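Side-chain contact in AAEL008620-PA odorant-binding protein (Aedes aegypti, PDB 5V13), which binds juvenile hormone in mosquito hemolymph as a member of the odorant-binding protein family: residues 274-277 / 278-281. Numbering follows the deposited sequence.
Sequences KEEP and WKSA
K279 reaches back over E275 and K274 in the first turn of helix 278-286, a worked example of how side chains and backbone together start an alpha-helix. The backbone anchors the lysine: its N donates to E275 O at 2.9 Å, with an N-H...O angle of 154°. From there the side chain can be followed outward. CB lies 3.7 Å from the same E275 O. CG, set opposite the backbone N (chi1 178°), carries the chain back beside the residues before the helix, and CD passes 3.9 Å from E276 OE1. A bend at chi3 then brings CE to 3.1 Å from K274 O and against the K274 side chain, which it crosses at about a right angle. At the tip, NZ donates to a water at a short distance, and that water in turn donates a weak bond to K274 O.

E276 folds over the start of the helix, its chain bent at chi2. OE2 accepts S280 N at 3.0 Å on its syn side, somewhat out of the carboxylate plane, and so occupies a backbone N-H of the first turn. S280 OG sits 2.8 Å from OE1 and almost as near OE2. Further along, A281 N donates to P277 O in the carbonyl plane. I48 of helix 44-51 touches both E276 and S280.

W278 and A281 line the juvenile hormone pocket, so this turn forms part of its wall. A cis peptide bond precedes P277, whose CD sits over one face of the W278 indole in a CH-pi contact, 4.1 Å from the centroid of the five-membered ring and 11° off its normal.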
ATOM      1  N   LYS B 274       4.972 -20.979 -10.991  1.00 28.02           N
ATOM      2  CA  LYS B 274       6.172 -21.709 -11.369  1.00 27.05           C
ATOM      3  C   LYS B 274       6.155 -22.154 -12.831  1.00 25.94           C
ATOM      4  O   LYS B 274       7.089 -22.823 -13.274  1.00 33.31           O
ATOM      5  CB  LYS B 274       6.360 -22.912 -10.437  1.00 31.27           C
ATOM      6  CG  LYS B 274       6.521 -22.510  -8.964  1.00 28.08           C
ATOM      7  CD  LYS B 274       7.780 -21.672  -8.746  1.00 35.87           C
ATOM      8  CE  LYS B 274       7.948 -21.267  -7.282  1.00 41.71           C
ATOM      9  NZ  LYS B 274       9.303 -20.691  -7.003  1.00 39.21           N
ATOM     10  N   GLU B 275       5.130 -21.781 -13.590  1.00 26.42           N
ATOM     11  CA  GLU B 275       5.136 -21.976 -15.029  1.00 32.68           C
ATOM     12  C   GLU B 275       5.935 -20.877 -15.714  1.00 27.65           C
ATOM     13  O   GLU B 275       6.034 -19.753 -15.221  1.00 26.33           O
ATOM     14  CB  GLU B 275       3.714 -21.979 -15.573  1.00 35.31           C
ATOM     15  CG  GLU B 275       2.778 -22.896 -14.833  1.00 37.07           C
ATOM     16  CD  GLU B 275       1.396 -22.871 -15.433  1.00 47.21           C
ATOM     17  OE1 GLU B 275       0.494 -22.250 -14.834  1.00 54.76           O
ATOM     18  OE2 GLU B 275       1.217 -23.455 -16.522  1.00 55.59           O
ATOM     19  N   GLU B 276       6.509 -21.211 -16.864  1.00 31.40           N
ATOM     20  CA  GLU B 276       7.205 -20.212 -17.653  1.00 27.04           C
ATOM     21  C   GLU B 276       6.232 -19.517 -18.596  1.00 22.66           C
ATOM     22  O   GLU B 276       5.207 -20.093 -18.978  1.00 33.55           O
ATOM     23  CB  GLU B 276       8.339 -20.869 -18.439  1.00 21.07           C
ATOM     24  CG  GLU B 276       9.461 -21.443 -17.564  1.00 27.94           C
ATOM     25  CD  GLU B 276      10.277 -20.362 -16.860  1.00 27.57           C
ATOM     26  OE1 GLU B 276      11.246 -20.706 -16.163  1.00 29.16           O
ATOM     27  OE2 GLU B 276       9.958 -19.161 -17.000  1.00 25.70           O
ATOM     28  N   PRO B 277       6.517 -18.266 -19.009  1.00 18.23           N
ATOM     29  CA  PRO B 277       7.704 -17.459 -18.689  1.00 19.67           C
ATOM     30  C   PRO B 277       7.614 -16.740 -17.345  1.00 17.64           C
ATOM     31  O   PRO B 277       8.533 -16.001 -17.003  1.00 25.21           O
ATOM     32  CB  PRO B 277       7.746 -16.444 -19.832  1.00 20.90           C
ATOM     33  CG  PRO B 277       6.298 -16.217 -20.163  1.00 16.77           C
ATOM     34  CD  PRO B 277       5.636 -17.577 -19.969  1.00 21.82           C
ATOM     35  N   TRP B 278       6.535 -16.976 -16.597  1.00 22.42           N
ATOM     36  CA  TRP B 278       6.276 -16.187 -15.390  1.00 28.45           C
ATOM     37  C   TRP B 278       7.345 -16.410 -14.326  1.00 30.33           C
ATOM     38  O   TRP B 278       7.788 -15.454 -13.675  1.00 24.52           O
ATOM     39  CB  TRP B 278       4.880 -16.510 -14.847  1.00 22.95           C
ATOM     40  CG  TRP B 278       3.872 -16.619 -15.953  1.00 25.07           C
ATOM     41  CD1 TRP B 278       3.177 -17.733 -16.318  1.00 26.78           C
ATOM     42  CD2 TRP B 278       3.495 -15.590 -16.882  1.00 24.59           C
ATOM     43  NE1 TRP B 278       2.371 -17.458 -17.394  1.00 22.87           N
ATOM     44  CE2 TRP B 278       2.552 -16.151 -17.763  1.00 24.16           C
ATOM     45  CE3 TRP B 278       3.847 -14.241 -17.038  1.00 16.89           C
ATOM     46  CZ2 TRP B 278       1.963 -15.420 -18.791  1.00 25.35           C
ATOM     47  CZ3 TRP B 278       3.268 -13.518 -18.073  1.00 20.06           C
ATOM     48  CH2 TRP B 278       2.330 -14.107 -18.928  1.00 24.20           C
ATOM     49  N   LYS B 279       7.781 -17.657 -14.135  1.00 23.71           N
ATOM     50  CA  LYS B 279       8.789 -17.931 -13.114  1.00 19.24           C
ATOM     51  C   LYS B 279      10.096 -17.231 -13.443  1.00 26.08           C
ATOM     52  O   LYS B 279      10.707 -16.588 -12.579  1.00 25.34           O
ATOM     53  CB  LYS B 279       9.012 -19.443 -12.967  1.00 23.26           C
ATOM     54  CG  LYS B 279      10.085 -19.778 -11.938  1.00 32.44           C
ATOM     55  CD  LYS B 279      10.810 -21.069 -12.260  1.00 45.00           C
ATOM     56  CE  LYS B 279       9.889 -22.257 -12.089  1.00 51.29           C
ATOM     57  NZ  LYS B 279      10.344 -23.450 -12.852  1.00 52.73           N
ATOM     58  N   SER B 280      10.544 -17.339 -14.697  1.00 18.17           N
ATOM     59  CA  SER B 280      11.779 -16.670 -15.083  1.00 25.27           C
ATOM     60  C   SER B 280      11.659 -15.163 -14.949  1.00 19.64           C
ATOM     61  O   SER B 280      12.644 -14.489 -14.627  1.00 26.53           O
ATOM     62  CB  SER B 280      12.163 -17.036 -16.512  1.00 20.20           C
ATOM     63  OG  SER B 280      12.710 -18.339 -16.534  1.00 22.18           O
ATOM     64  N   ALA B 281      10.474 -14.619 -15.217  1.00 18.25           N
ATOM     65  CA  ALA B 281      10.291 -13.175 -15.147  1.00 17.15           C
ATOM     66  C   ALA B 281      10.502 -12.673 -13.727  1.00 25.14           C
ATOM     67  O   ALA B 281      11.175 -11.654 -13.505  1.00 20.95           O
ATOM     68  CB  ALA B 281       8.891 -12.795 -15.631  1.00 13.95           C
TER
HETATM   69  O   HOH W   1       9.347 -24.850 -14.725  1.00 24.93           O